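Local structure of minor capsid protein (Cafeteriavirus-dependent mavirus, 6G42) at residues D72-I77 against E176-V181; V91-F96 against G101-Y106; G119-I124 against E128-F133. The protein probably forms the pentameric vertex units (pentons) of the mavirus capsid, each subunit being built on a single jelly-roll. All blocks are in the same frame, centred on the assembly; numbering follows the deposited sequence.

Interaction 1 of 3, residues D72-I77 against E176-V181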
ATOM      1  N   ASP C  72       0.514 -15.062 -32.201  1.00 67.33           N
ATOM      2  CA  ASP C  72       1.117 -15.926 -33.228  1.00 67.57           C
ATOM      3  C   ASP C  72       2.459 -16.455 -32.730  1.00 62.78           C
ATOM      4  O   ASP C  72       3.518 -15.972 -33.129  1.00 60.37           O
ATOM      5  CB  ASP C  72       1.310 -15.156 -34.543  1.00 72.14           C
ATOM      6  CG  ASP C  72      -0.002 -14.679 -35.149  1.00 77.44           C
ATOM      7  OD1 ASP C  72      -0.971 -15.468 -35.213  1.00 82.59           O
ATOM      8  OD2 ASP C  72      -0.060 -13.506 -35.580  1.00 81.70           O
ATOM      9  N   TYR C  73       2.403 -17.450 -31.852  1.00 61.78           N
ATOM     10  CA  TYR C  73       3.611 -18.000 -31.235  1.00 63.99           C
ATOM     11  C   TYR C  73       4.288 -19.028 -32.137  1.00 66.84           C
ATOM     12  O   TYR C  73       3.626 -19.702 -32.924  1.00 67.30           O
ATOM     13  CB  TYR C  73       3.302 -18.633 -29.867  1.00 62.24           C
ATOM     14  CG  TYR C  73       2.798 -17.685 -28.778  1.00 62.22           C
ATOM     15  CD1 TYR C  73       3.038 -16.302 -28.824  1.00 61.96           C
ATOM     16  CD2 TYR C  73       2.111 -18.188 -27.672  1.00 62.65           C
ATOM     17  CE1 TYR C  73       2.579 -15.459 -27.821  1.00 62.92           C
ATOM     18  CE2 TYR C  73       1.651 -17.353 -26.664  1.00 63.31           C
ATOM     19  CZ  TYR C  73       1.883 -15.988 -26.742  1.00 63.31           C
ATOM     20  OH  TYR C  73       1.428 -15.156 -25.747  1.00 60.71           O
ATOM     21  N   GLN C  74       5.612 -19.125 -32.005  1.00 70.60           N
ATOM     22  CA  GLN C  74       6.430 -20.147 -32.664  1.00 73.76           C
ATOM     23  C   GLN C  74       7.639 -20.465 -31.797  1.00 73.13           C
ATOM     24  O   GLN C  74       8.361 -19.554 -31.387  1.00 72.64           O
ATOM     25  CB  GLN C  74       6.961 -19.672 -34.019  1.00 79.22           C
ATOM     26  CG  GLN C  74       5.925 -19.483 -35.113  1.00 82.79           C
ATOM     27  CD  GLN C  74       6.548 -19.139 -36.464  1.00 85.48           C
ATOM     28  OE1 GLN C  74       7.730 -19.398 -36.710  1.00 81.07           O
ATOM     29  NE2 GLN C  74       5.745 -18.548 -37.348  1.00 88.96           N
ATOM     30  N   VAL C  75       7.858 -21.751 -31.534  1.00 73.05           N
ATOM     31  CA  VAL C  75       9.105 -22.218 -30.905  1.00 73.67           C
ATOM     32  C   VAL C  75      10.031 -22.817 -31.960  1.00 76.78           C
ATOM     33  O   VAL C  75       9.625 -23.045 -33.098  1.00 78.74           O
ATOM     34  CB  VAL C  75       8.880 -23.221 -29.745  1.00 73.55           C
ATOM     35  CG1 VAL C  75       8.198 -22.525 -28.578  1.00 72.47           C
ATOM     36  CG2 VAL C  75       8.094 -24.453 -30.181  1.00 75.80           C
ATOM     37  N   GLY C  76      11.281 -23.047 -31.572  1.00 79.88           N
ATOM     38  CA  GLY C  76      12.280 -23.638 -32.462  1.00 81.65           C
ATOM     39  C   GLY C  76      13.470 -24.186 -31.706  1.00 84.78           C
ATOM     40  O   GLY C  76      13.586 -23.995 -30.496  1.00 85.58           O
ATOM     41  N   ILE C  77      14.347 -24.885 -32.423  1.00 90.09           N
ATOM     42  CA  ILE C  77      15.565 -25.455 -31.833  1.00 91.36           C
ATOM     43  C   ILE C  77      16.767 -25.144 -32.712  1.00 94.45           C
ATOM     44  O   ILE C  77      16.741 -25.382 -33.920  1.00 95.84           O
ATOM     45  CB  ILE C  77      15.440 -26.972 -31.605  1.00 91.56           C
ATOM     46  CG1 ILE C  77      14.117 -27.259 -30.887  1.00 93.50           C
ATOM     47  CG2 ILE C  77      16.638 -27.488 -30.810  1.00 92.53           C
ATOM     48  CD1 ILE C  77      13.953 -28.655 -30.346  1.00 96.21           C
ATOM     49  N   GLU C 176      15.994 -11.515 -37.331  1.00 97.97           N
ATOM     50  CA  GLU C 176      14.854 -10.563 -37.293  1.00 97.40           C
ATOM     51  C   GLU C 176      13.564 -11.062 -36.619  1.00 97.37           C
ATOM     52  O   GLU C 176      12.738 -10.243 -36.201  1.00 94.22           O
ATOM     53  CB  GLU C 176      14.483 -10.088 -38.704  1.00 98.70           C
ATOM     54  CG  GLU C 176      15.541  -9.252 -39.406  1.00100.06           C
ATOM     55  CD  GLU C 176      14.981  -8.399 -40.540  1.00100.28           C
ATOM     56  OE1 GLU C 176      13.882  -8.698 -41.059  1.00 99.43           O
ATOM     57  OE2 GLU C 176      15.649  -7.417 -40.916  1.00 98.44           O
ATOM     58  N   GLU C 177      13.375 -12.382 -36.561  1.00 96.05           N
ATOM     59  CA  GLU C 177      12.213 -12.989 -35.898  1.00 95.50           C
ATOM     60  C   GLU C 177      12.548 -13.733 -34.597  1.00 94.30           C
ATOM     61  O   GLU C 177      11.900 -13.500 -33.574  1.00 99.23           O
ATOM     62  CB  GLU C 177      11.493 -13.935 -36.872  1.00 95.22           C
ATOM     63  CG  GLU C 177      10.116 -14.413 -36.415  1.00 95.13           C
ATOM     64  CD  GLU C 177       9.147 -13.277 -36.134  1.00 95.74           C
ATOM     65  OE1 GLU C 177       9.120 -12.301 -36.913  1.00 95.85           O
ATOM     66  OE2 GLU C 177       8.410 -13.355 -35.131  1.00 98.02           O
ATOM     67  N   TYR C 178      13.548 -14.614 -34.638  1.00 92.51           N
ATOM     68  CA  TYR C 178      13.807 -15.573 -33.546  1.00 91.83           C
ATOM     69  C   TYR C 178      14.926 -15.137 -32.591  1.00 88.37           C
ATOM     70  O   TYR C 178      15.882 -14.480 -33.003  1.00 88.48           O
ATOM     71  CB  TYR C 178      14.113 -16.961 -34.126  1.00 94.35           C
ATOM     72  CG  TYR C 178      13.055 -17.440 -35.102  1.00 99.25           C
ATOM     73  CD1 TYR C 178      11.800 -17.854 -34.655  1.00102.22           C
ATOM     74  CD2 TYR C 178      13.299 -17.459 -36.476  1.00102.22           C
ATOM     75  CE1 TYR C 178      10.822 -18.280 -35.548  1.00104.70           C
ATOM     76  CE2 TYR C 178      12.329 -17.883 -37.376  1.00103.69           C
ATOM     77  CZ  TYR C 178      11.092 -18.291 -36.908  1.00105.98           C
ATOM     78  OH  TYR C 178      10.128 -18.709 -37.798  1.00110.44           O
ATOM     79  N   SER C 179      14.787 -15.518 -31.320  1.00 84.73           N
ATOM     80  CA  SER C 179      15.752 -15.185 -30.260  1.00 83.28           C
ATOM     81  C   SER C 179      16.039 -16.417 -29.408  1.00 82.41           C
ATOM     82  O   SER C 179      15.143 -17.221 -29.163  1.00 79.51           O
ATOM     83  CB  SER C 179      15.209 -14.068 -29.359  1.00 82.96           C
ATOM     84  OG  SER C 179      14.958 -12.878 -30.086  1.00 81.03           O
ATOM     85  N   LEU C 180      17.286 -16.545 -28.951  1.00 84.99           N
ATOM     86  CA  LEU C 180      17.734 -17.699 -28.158  1.00 89.76           C
ATOM     87  C   LEU C 180      17.442 -17.526 -26.668  1.00 89.70           C
ATOM     88  O   LEU C 180      17.740 -16.481 -26.092  1.00 93.30           O
ATOM     89  CB  LEU C 180      19.242 -17.926 -28.330  1.00 91.70           C
ATOM     90  CG  LEU C 180      19.784 -18.169 -29.738  1.00 93.91           C
ATOM     91  CD1 LEU C 180      21.308 -18.136 -29.721  1.00 94.03           C
ATOM     92  CD2 LEU C 180      19.281 -19.482 -30.320  1.00 94.41           C
ATOM     93  N   VAL C 181      16.891 -18.566 -26.048  1.00 86.55           N
ATOM     94  CA  VAL C 181      16.656 -18.582 -24.605  1.00 85.98           C
ATOM     95  C   VAL C 181      17.932 -19.061 -23.909  1.00 86.23           C
ATOM     96  O   VAL C 181      18.296 -20.238 -23.997  1.00 87.07           O
ATOM     97  CB  VAL C 181      15.460 -19.488 -24.229  1.00 84.25           C
ATOM     98  CG1 VAL C 181      15.227 -19.500 -22.723  1.00 83.30           C
ATOM     99  CG2 VAL C 181      14.199 -19.020 -24.943  1.00 84.25           C
TER
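Tyr178 OH donates a hydrogen bond to Gln74 OE1, 2.7 Å away, and this bond carries the contact. It links the start of strand 74-79 to the residue just before strand 179-181, in one antiparallel sheet in which strand 154-158 runs between the two. This sheet lies in sequence between strands 49-62 and 201-207, which probably belong to the jelly-roll.

The Gln74 chain is extended beyond CG, with chi2 at -175°, and so carries OE1 out to the phenol. OE1 lies at the edge of the Tyr178 ring, near its plane. The amide plane is turned 44° from the ring plane. The C=O...donor angle is 150°, and the phenol oxygen lies slightly off the carbonyl plane. CE1 of Tyr178 passes 3.5 Å from Gln74 OE1, and the Tyr178 side chain also touches Met157 of the middle strand.

Both touching residues are partly exposed, so this is a surface link. Val75 points away from segment 176-181, and its side chain touches helices 106-120 and 160-165. The backbone of Gln74 is bonded to Asn159. Beyond Tyr178, Ser179 OG pairs with Asp173 and with Arg25 of a neighbouring subunit. Glu177 folds back beside the tyrosine: its OE2 accepts from the backbone N of Asp160, and its CG lies 3.9 Å above the Tyr178 ring plane, over the ring centre.

Interaction 2 of 3, residues V91-F96 against G101-Y106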
ATOM      1  N   VAL C  91       2.684 -22.833 -32.333  1.00 73.41           N
ATOM      2  CA  VAL C  91       1.989 -23.374 -31.163  1.00 72.40           C
ATOM      3  C   VAL C  91       0.492 -23.448 -31.494  1.00 72.09           C
ATOM      4  O   VAL C  91      -0.120 -22.444 -31.869  1.00 69.33           O
ATOM      5  CB  VAL C  91       2.238 -22.531 -29.889  1.00 71.25           C
ATOM      6  CG1 VAL C  91       1.520 -23.129 -28.678  1.00 70.51           C
ATOM      7  CG2 VAL C  91       3.731 -22.432 -29.602  1.00 71.08           C
ATOM      8  N   ASP C  92      -0.073 -24.647 -31.360  1.00 72.62           N
ATOM      9  CA  ASP C  92      -1.477 -24.906 -31.672  1.00 73.26           C
ATOM     10  C   ASP C  92      -2.275 -24.985 -30.370  1.00 71.49           C
ATOM     11  O   ASP C  92      -2.029 -25.856 -29.539  1.00 73.41           O
ATOM     12  CB  ASP C  92      -1.607 -26.216 -32.469  1.00 74.73           C
ATOM     13  CG  ASP C  92      -2.965 -26.369 -33.164  1.00 77.00           C
ATOM     14  OD1 ASP C  92      -3.909 -25.600 -32.881  1.00 77.62           O
ATOM     15  OD2 ASP C  92      -3.093 -27.280 -34.010  1.00 80.88           O
ATOM     16  N   PHE C  93      -3.221 -24.063 -30.204  1.00 70.76           N
ATOM     17  CA  PHE C  93      -4.101 -24.022 -29.028  1.00 70.50           C
ATOM     18  C   PHE C  93      -5.496 -24.635 -29.267  1.00 72.46           C
ATOM     19  O   PHE C  93      -6.306 -24.707 -28.337  1.00 73.04           O
ATOM     20  CB  PHE C  93      -4.238 -22.573 -28.535  1.00 67.73           C
ATOM     21  CG  PHE C  93      -2.956 -21.991 -27.990  1.00 64.39           C
ATOM     22  CD1 PHE C  93      -2.568 -22.233 -26.674  1.00 63.04           C
ATOM     23  CD2 PHE C  93      -2.140 -21.196 -28.788  1.00 61.39           C
ATOM     24  CE1 PHE C  93      -1.394 -21.695 -26.166  1.00 62.45           C
ATOM     25  CE2 PHE C  93      -0.965 -20.658 -28.285  1.00 61.44           C
ATOM     26  CZ  PHE C  93      -0.592 -20.905 -26.972  1.00 62.36           C
ATOM     27  N   SER C  94      -5.757 -25.114 -30.486  1.00 72.47           N
ATOM     28  CA  SER C  94      -7.089 -25.602 -30.895  1.00 70.54           C
ATOM     29  C   SER C  94      -7.689 -26.682 -29.985  1.00 69.25           C
ATOM     30  O   SER C  94      -8.906 -26.704 -29.774  1.00 61.20           O
ATOM     31  CB  SER C  94      -7.042 -26.116 -32.340  1.00 70.23           C
ATOM     32  OG  SER C  94      -6.018 -27.080 -32.516  1.00 69.74           O
ATOM     33  N   THR C  95      -6.830 -27.552 -29.444  1.00 70.27           N
ATOM     34  CA  THR C  95      -7.256 -28.634 -28.537  1.00 72.27           C
ATOM     35  C   THR C  95      -7.532 -28.213 -27.085  1.00 72.73           C
ATOM     36  O   THR C  95      -7.996 -29.037 -26.297  1.00 73.43           O
ATOM     37  CB  THR C  95      -6.213 -29.767 -28.487  1.00 74.21           C
ATOM     38  OG1 THR C  95      -4.972 -29.259 -27.984  1.00 77.15           O
ATOM     39  CG2 THR C  95      -6.001 -30.372 -29.870  1.00 74.15           C
ATOM     40  N   PHE C  96      -7.237 -26.956 -26.736  1.00 75.38           N
ATOM     41  CA  PHE C  96      -7.415 -26.433 -25.364  1.00 73.50           C
ATOM     42  C   PHE C  96      -8.524 -25.382 -25.197  1.00 73.83           C
ATOM     43  O   PHE C  96      -8.851 -25.001 -24.070  1.00 77.88           O
ATOM     44  CB  PHE C  96      -6.098 -25.827 -24.877  1.00 70.90           C
ATOM     45  CG  PHE C  96      -4.961 -26.804 -24.823  1.00 70.62           C
ATOM     46  CD1 PHE C  96      -4.149 -27.010 -25.933  1.00 71.04           C
ATOM     47  CD2 PHE C  96      -4.691 -27.515 -23.659  1.00 70.45           C
ATOM     48  CE1 PHE C  96      -3.089 -27.910 -25.884  1.00 70.73           C
ATOM     49  CE2 PHE C  96      -3.636 -28.414 -23.604  1.00 70.69           C
ATOM     50  CZ  PHE C  96      -2.833 -28.612 -24.718  1.00 70.85           C
ATOM     51  N   GLY C 101     -13.495 -19.032 -27.993  1.00 66.00           N
ATOM     52  CA  GLY C 101     -12.090 -18.783 -28.376  1.00 61.87           C
ATOM     53  C   GLY C 101     -11.106 -18.523 -27.235  1.00 59.63           C
ATOM     54  O   GLY C 101     -10.010 -18.012 -27.472  1.00 56.20           O
ATOM     55  N   TYR C 102     -11.488 -18.903 -26.009  1.00 58.45           N
ATOM     56  CA  TYR C 102     -10.747 -18.571 -24.784  1.00 55.24           C
ATOM     57  C   TYR C 102     -10.224 -19.812 -24.059  1.00 55.10           C
ATOM     58  O   TYR C 102     -10.742 -20.912 -24.242  1.00 54.89           O
ATOM     59  CB  TYR C 102     -11.649 -17.818 -23.805  1.00 54.18           C
ATOM     60  CG  TYR C 102     -12.106 -16.438 -24.243  1.00 52.74           C
ATOM     61  CD1 TYR C 102     -11.204 -15.378 -24.357  1.00 51.27           C
ATOM     62  CD2 TYR C 102     -13.452 -16.183 -24.501  1.00 51.91           C
ATOM     63  CE1 TYR C 102     -11.628 -14.116 -24.743  1.00 51.35           C
ATOM     64  CE2 TYR C 102     -13.886 -14.926 -24.887  1.00 51.42           C
ATOM     65  CZ  TYR C 102     -12.976 -13.896 -25.005  1.00 51.90           C
ATOM     66  OH  TYR C 102     -13.427 -12.652 -25.387  1.00 52.96           O
ATOM     67  N   MET C 103      -9.200 -19.602 -23.231  1.00 53.49           N
ATOM     68  CA  MET C 103      -8.718 -20.590 -22.257  1.00 52.84           C
ATOM     69  C   MET C 103      -8.793 -19.967 -20.862  1.00 50.38           C
ATOM     70  O   MET C 103      -8.861 -18.747 -20.728  1.00 49.01           O
ATOM     71  CB  MET C 103      -7.290 -21.022 -22.575  1.00 54.78           C
ATOM     72  CG  MET C 103      -7.159 -21.800 -23.875  1.00 56.04           C
ATOM     73  SD  MET C 103      -5.473 -21.842 -24.518  1.00 59.11           S
ATOM     74  CE  MET C 103      -4.645 -22.751 -23.211  1.00 58.60           C
ATOM     75  N   TYR C 104      -8.775 -20.814 -19.837  1.00 48.06           N
ATOM     76  CA  TYR C 104      -9.105 -20.402 -18.464  1.00 47.56           C
ATOM     77  C   TYR C 104      -8.075 -20.794 -17.390  1.00 48.12           C
ATOM     78  O   TYR C 104      -8.356 -20.700 -16.195  1.00 48.95           O
ATOM     79  CB  TYR C 104     -10.497 -20.946 -18.109  1.00 47.59           C
ATOM     80  CG  TYR C 104     -11.605 -20.304 -18.918  1.00 48.22           C
ATOM     81  CD1 TYR C 104     -11.918 -20.757 -20.204  1.00 47.16           C
ATOM     82  CD2 TYR C 104     -12.332 -19.225 -18.408  1.00 48.64           C
ATOM     83  CE1 TYR C 104     -12.923 -20.155 -20.950  1.00 47.35           C
ATOM     84  CE2 TYR C 104     -13.337 -18.617 -19.149  1.00 48.08           C
ATOM     85  CZ  TYR C 104     -13.632 -19.086 -20.416  1.00 48.03           C
ATOM     86  OH  TYR C 104     -14.631 -18.474 -21.145  1.00 50.74           O
ATOM     87  N   ASP C 105      -6.874 -21.181 -17.810  1.00 49.43           N
ATOM     88  CA  ASP C 105      -5.847 -21.682 -16.897  1.00 51.03           C
ATOM     89  C   ASP C 105      -4.468 -21.529 -17.549  1.00 51.79           C
ATOM     90  O   ASP C 105      -4.241 -22.029 -18.651  1.00 52.85           O
ATOM     91  CB  ASP C 105      -6.127 -23.152 -16.564  1.00 51.78           C
ATOM     92  CG  ASP C 105      -5.317 -23.664 -15.383  1.00 54.49           C
ATOM     93  OD1 ASP C 105      -4.115 -23.331 -15.255  1.00 54.06           O
ATOM     94  OD2 ASP C 105      -5.888 -24.427 -14.579  1.00 58.10           O
ATOM     95  N   TYR C 106      -3.546 -20.853 -16.862  1.00 51.55           N
ATOM     96  CA  TYR C 106      -2.188 -20.644 -17.389  1.00 51.93           C
ATOM     97  C   TYR C 106      -1.326 -21.905 -17.397  1.00 53.17           C
ATOM     98  O   TYR C 106      -0.289 -21.927 -18.062  1.00 51.63           O
ATOM     99  CB  TYR C 106      -1.467 -19.497 -16.656  1.00 51.64           C
ATOM    100  CG  TYR C 106      -2.068 -18.136 -16.969  1.00 50.67           C
ATOM    101  CD1 TYR C 106      -2.092 -17.643 -18.280  1.00 49.61           C
ATOM    102  CD2 TYR C 106      -2.629 -17.351 -15.968  1.00 48.61           C
ATOM    103  CE1 TYR C 106      -2.659 -16.415 -18.574  1.00 47.53           C
ATOM    104  CE2 TYR C 106      -3.190 -16.120 -16.260  1.00 47.66           C
ATOM    105  CZ  TYR C 106      -3.200 -15.657 -17.559  1.00 45.90           C
ATOM    106  OH  TYR C 106      -3.768 -14.438 -17.841  1.00 45.30           O
TER
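Met103 reaches from one arm of a loop to Phe93 and Phe96 on the other. Its sulfur makes a Met-aromatic contact with Phe93. Met103 SD lies 3.6 Å from Phe93 CD1. The same sulfur is 4.8 Å from the centroid of the Phe93 ring. It approaches obliquely, 60° off the ring normal. The two side chains cross at about a right angle.

The Met103 chain bends at its last torsion (chi3 64°), which brings the methyl group beside Phe96. Met103 CE packs 3.8 Å from Phe96 CB. Further back, Met103 CG lies 3.6 Å from Phe96 O. Phe96 meets the methionine mainly through CB and its backbone; its ring extends away from segment 101-106. No hydrogen bond crosses between the two segments; the contact is van der Waals packing with one sulfur-aromatic approach.

The next shell shapes the 91-96 arm. Phe96 N bonds to Phe93 O at 2.9 Å, which folds the two phenylalanines into one turn. Overlapping it, Asp92 and Ser94 form an Asx turn. Asp92 OD1 accepts from Ser94 N at 3.1 Å, and Ser94 OG donates to that same oxygen. Both donors come from one face of the carboxylate plane. On the other arm, the backbone of Met103 is bonded to Leu65 and Phe66, and the Phe66 ring also meets Phe93. Asp105 is the N-cap of the following helix, its OD1 accepting from Val107 N.

The whole loop joins strand 84-90 to helix 106-120. It folds back along that helix, with Met103 on Val109, Phe93 on Ala112, Phe96 on Glu115 and Val91 on Thr116.

Interaction 3 of 3, residues G119-I124 against E128-F133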
ATOM      1  N   GLY C 119       6.731 -32.253 -29.641  1.00 90.68           N
ATOM      2  CA  GLY C 119       6.500 -32.667 -31.028  1.00 90.14           C
ATOM      3  C   GLY C 119       7.620 -32.303 -31.993  1.00 91.28           C
ATOM      4  O   GLY C 119       7.906 -33.055 -32.924  1.00 91.76           O
ATOM      5  N   LEU C 120       8.253 -31.154 -31.766  1.00 94.43           N
ATOM      6  CA  LEU C 120       9.383 -30.697 -32.586  1.00 95.71           C
ATOM      7  C   LEU C 120      10.691 -31.427 -32.244  1.00 96.21           C
ATOM      8  O   LEU C 120      11.568 -31.558 -33.100  1.00 95.42           O
ATOM      9  CB  LEU C 120       9.563 -29.183 -32.434  1.00 96.62           C
ATOM     10  CG  LEU C 120      10.507 -28.472 -33.409  1.00 97.80           C
ATOM     11  CD1 LEU C 120       9.984 -28.528 -34.840  1.00 99.46           C
ATOM     12  CD2 LEU C 120      10.706 -27.029 -32.970  1.00 96.51           C
ATOM     13  N   CYS C 121      10.818 -31.882 -30.997  1.00 99.58           N
ATOM     14  CA  CYS C 121      11.946 -32.728 -30.558  1.00105.75           C
ATOM     15  C   CYS C 121      11.795 -34.233 -30.868  1.00108.70           C
ATOM     16  O   CYS C 121      12.721 -35.006 -30.609  1.00107.88           O
ATOM     17  CB  CYS C 121      12.165 -32.576 -29.046  1.00105.66           C
ATOM     18  SG  CYS C 121      12.694 -30.942 -28.488  1.00101.60           S
ATOM     19  N   ASP C 122      10.643 -34.638 -31.408  1.00112.56           N
ATOM     20  CA  ASP C 122      10.285 -36.053 -31.606  1.00114.84           C
ATOM     21  C   ASP C 122      11.309 -36.834 -32.431  1.00113.85           C
ATOM     22  O   ASP C 122      11.804 -37.877 -31.996  1.00110.68           O
ATOM     23  CB  ASP C 122       8.901 -36.139 -32.272  1.00116.00           C
ATOM     24  CG  ASP C 122       8.442 -37.569 -32.516  1.00114.03           C
ATOM     25  OD1 ASP C 122       8.613 -38.425 -31.623  1.00113.10           O
ATOM     26  OD2 ASP C 122       7.891 -37.829 -33.605  1.00114.78           O
ATOM     27  N   GLY C 123      11.614 -36.317 -33.615  1.00114.65           N
ATOM     28  CA  GLY C 123      12.582 -36.942 -34.517  1.00115.66           C
ATOM     29  C   GLY C 123      14.043 -36.651 -34.209  1.00115.34           C
ATOM     30  O   GLY C 123      14.893 -37.531 -34.359  1.00118.23           O
ATOM     31  N   ILE C 124      14.331 -35.431 -33.753  1.00115.53           N
ATOM     32  CA  ILE C 124      15.700 -34.879 -33.784  1.00114.82           C
ATOM     33  C   ILE C 124      16.505 -35.083 -32.486  1.00116.18           C
ATOM     34  O   ILE C 124      17.717 -35.298 -32.549  1.00118.93           O
ATOM     35  CB  ILE C 124      15.722 -33.368 -34.153  1.00114.69           C
ATOM     36  CG1 ILE C 124      14.698 -33.023 -35.253  1.00115.06           C
ATOM     37  CG2 ILE C 124      17.116 -32.965 -34.625  1.00113.56           C
ATOM     38  CD1 ILE C 124      14.516 -31.536 -35.501  1.00113.96           C
ATOM     39  N   GLU C 128      15.403 -38.342 -23.210  1.00115.14           N
ATOM     40  CA  GLU C 128      15.853 -37.864 -21.890  1.00115.77           C
ATOM     41  C   GLU C 128      16.228 -36.374 -21.836  1.00115.01           C
ATOM     42  O   GLU C 128      16.181 -35.763 -20.766  1.00111.86           O
ATOM     43  CB  GLU C 128      17.042 -38.696 -21.402  1.00115.15           C
ATOM     44  CG  GLU C 128      16.679 -40.123 -21.027  1.00115.09           C
ATOM     45  CD  GLU C 128      17.871 -40.955 -20.583  1.00115.47           C
ATOM     46  OE1 GLU C 128      19.021 -40.479 -20.670  1.00117.12           O
ATOM     47  OE2 GLU C 128      17.654 -42.102 -20.143  1.00112.58           O
ATOM     48  N   ASP C 129      16.610 -35.807 -22.981  1.00113.09           N
ATOM     49  CA  ASP C 129      17.063 -34.410 -23.073  1.00108.95           C
ATOM     50  C   ASP C 129      16.020 -33.440 -23.650  1.00104.09           C
ATOM     51  O   ASP C 129      16.339 -32.277 -23.912  1.00100.09           O
ATOM     52  CB  ASP C 129      18.354 -34.345 -23.901  1.00109.74           C
ATOM     53  CG  ASP C 129      19.498 -35.142 -23.279  1.00109.72           C
ATOM     54  OD1 ASP C 129      19.363 -35.620 -22.130  1.00110.19           O
ATOM     55  OD2 ASP C 129      20.544 -35.286 -23.946  1.00109.75           O
ATOM     56  N   ILE C 130      14.783 -33.906 -23.833  1.00102.36           N
ATOM     57  CA  ILE C 130      13.690 -33.054 -24.320  1.00 98.34           C
ATOM     58  C   ILE C 130      13.338 -32.037 -23.222  1.00 94.03           C
ATOM     59  O   ILE C 130      13.080 -32.435 -22.084  1.00 92.49           O
ATOM     60  CB  ILE C 130      12.441 -33.883 -24.737  1.00 96.34           C
ATOM     61  CG1 ILE C 130      12.795 -34.788 -25.933  1.00 95.91           C
ATOM     62  CG2 ILE C 130      11.260 -32.968 -25.070  1.00 94.75           C
ATOM     63  CD1 ILE C 130      11.670 -35.659 -26.463  1.00 95.81           C
ATOM     64  N   PRO C 131      13.343 -30.725 -23.555  1.00 89.86           N
ATOM     65  CA  PRO C 131      13.038 -29.697 -22.550  1.00 89.72           C
ATOM     66  C   PRO C 131      11.547 -29.614 -22.186  1.00 86.31           C
ATOM     67  O   PRO C 131      10.687 -29.878 -23.032  1.00 86.29           O
ATOM     68  CB  PRO C 131      13.519 -28.400 -23.215  1.00 89.11           C
ATOM     69  CG  PRO C 131      13.443 -28.664 -24.673  1.00 88.54           C
ATOM     70  CD  PRO C 131      13.702 -30.130 -24.857  1.00 88.61           C
ATOM     71  N   VAL C 132      11.268 -29.250 -20.933  1.00 82.99           N
ATOM     72  CA  VAL C 132       9.893 -29.119 -20.420  1.00 81.78           C
ATOM     73  C   VAL C 132       9.558 -27.654 -20.105  1.00 80.09           C
ATOM     74  O   VAL C 132      10.113 -27.069 -19.169  1.00 83.14           O
ATOM     75  CB  VAL C 132       9.665 -29.973 -19.148  1.00 81.03           C
ATOM     76  CG1 VAL C 132       8.221 -29.860 -18.661  1.00 79.46           C
ATOM     77  CG2 VAL C 132      10.014 -31.431 -19.412  1.00 81.89           C
ATOM     78  N   PHE C 133       8.648 -27.078 -20.891  1.00 72.73           N
ATOM     79  CA  PHE C 133       8.065 -25.769 -20.600  1.00 67.39           C
ATOM     80  C   PHE C 133       6.849 -25.990 -19.695  1.00 65.67           C
ATOM     81  O   PHE C 133       6.038 -26.882 -19.957  1.00 66.66           O
ATOM     82  CB  PHE C 133       7.654 -25.074 -21.903  1.00 65.54           C
ATOM     83  CG  PHE C 133       7.284 -23.622 -21.737  1.00 63.13           C
ATOM     84  CD1 PHE C 133       5.979 -23.251 -21.457  1.00 60.89           C
ATOM     85  CD2 PHE C 133       8.241 -22.627 -21.873  1.00 61.73           C
ATOM     86  CE1 PHE C 133       5.633 -21.916 -21.303  1.00 61.38           C
ATOM     87  CE2 PHE C 133       7.902 -21.288 -21.722  1.00 62.77           C
ATOM     88  CZ  PHE C 133       6.594 -20.931 -21.436  1.00 62.75           C
TER
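Cys121 packs against Ile130 and Pro131 where the chain leaves helix 106-120 and turns back toward strand 132-136. Between segments 119-124 and 128-133 the contact is apolar, with no hydrogen bond.

The tight part is small. Cys121 CB faces the isoleucine and touches several of its carbons. Nearest is Ile130 CG1, at 3.9 Å from Cys121 CB. Ile130 CG2 and CD1 both lie 4.1 Å from the same Cys121 CB, so the side chain of Ile130 is laid across that carbon. The first torsion of Ile130 sets CG1 beside its backbone N (chi1 -64°), and the straight second torsion runs CD1 on past the cysteine. The sulfur takes a different partner. Cys121 SG rests 3.9 Å from Pro131 CD, the ring carbon bonded to Pro131 N. Cys121 and Pro131 are both buried, and the backbones come nearest at Cys121 and Ile130, whose CA atoms are 6.5 Å apart.

The outer side is looser. Ile130 is only partly exposed, but Asp122, Gly123 and Ile124 after the cysteine are exposed, as is Glu128 on the returning arm. Asp122 points away from the other segment. Asp129 is turned to other partners; its carboxylate accepts weak hydrogen bonds from Thr147 and Asn149.

Inward, the contact lies against the end of helix 106-120 and the sheet that holds strands 74-79 and 154-158. Cys121 and Leu120 both pack on Ile77 of strand 74-79. Pro131 touches Leu117 of the helix and Ile156 of strand 154-158. Phe133 continues the line, with its backbone N bonded to Asn114 of helix 106-120 and its ring on Ile113 and on Phe158 at the end of strand 154-158.

In the fold
All three lie in the region between strands 49-62 and 201-207, probably an insertion in the jelly-roll. Interaction 2 lies along helix 106-120, and interaction 3 follows its C-terminal end; both are largely buried and rely on van der Waals packing, with sulfur taking part in both. Interaction 1 is the surface contact, and a single polar bond makes it. It is long-range in sequence, and the other two fall within the stretch it spans. Strand 74-79 and the loop before it tie them together. Tyr73 packs on Val91 and Phe93 of interaction 2, while Gly76 touches Leu120 of interaction 3. Interactions 2 and 3 do not touch; their nearest atoms are about 7 Å apart.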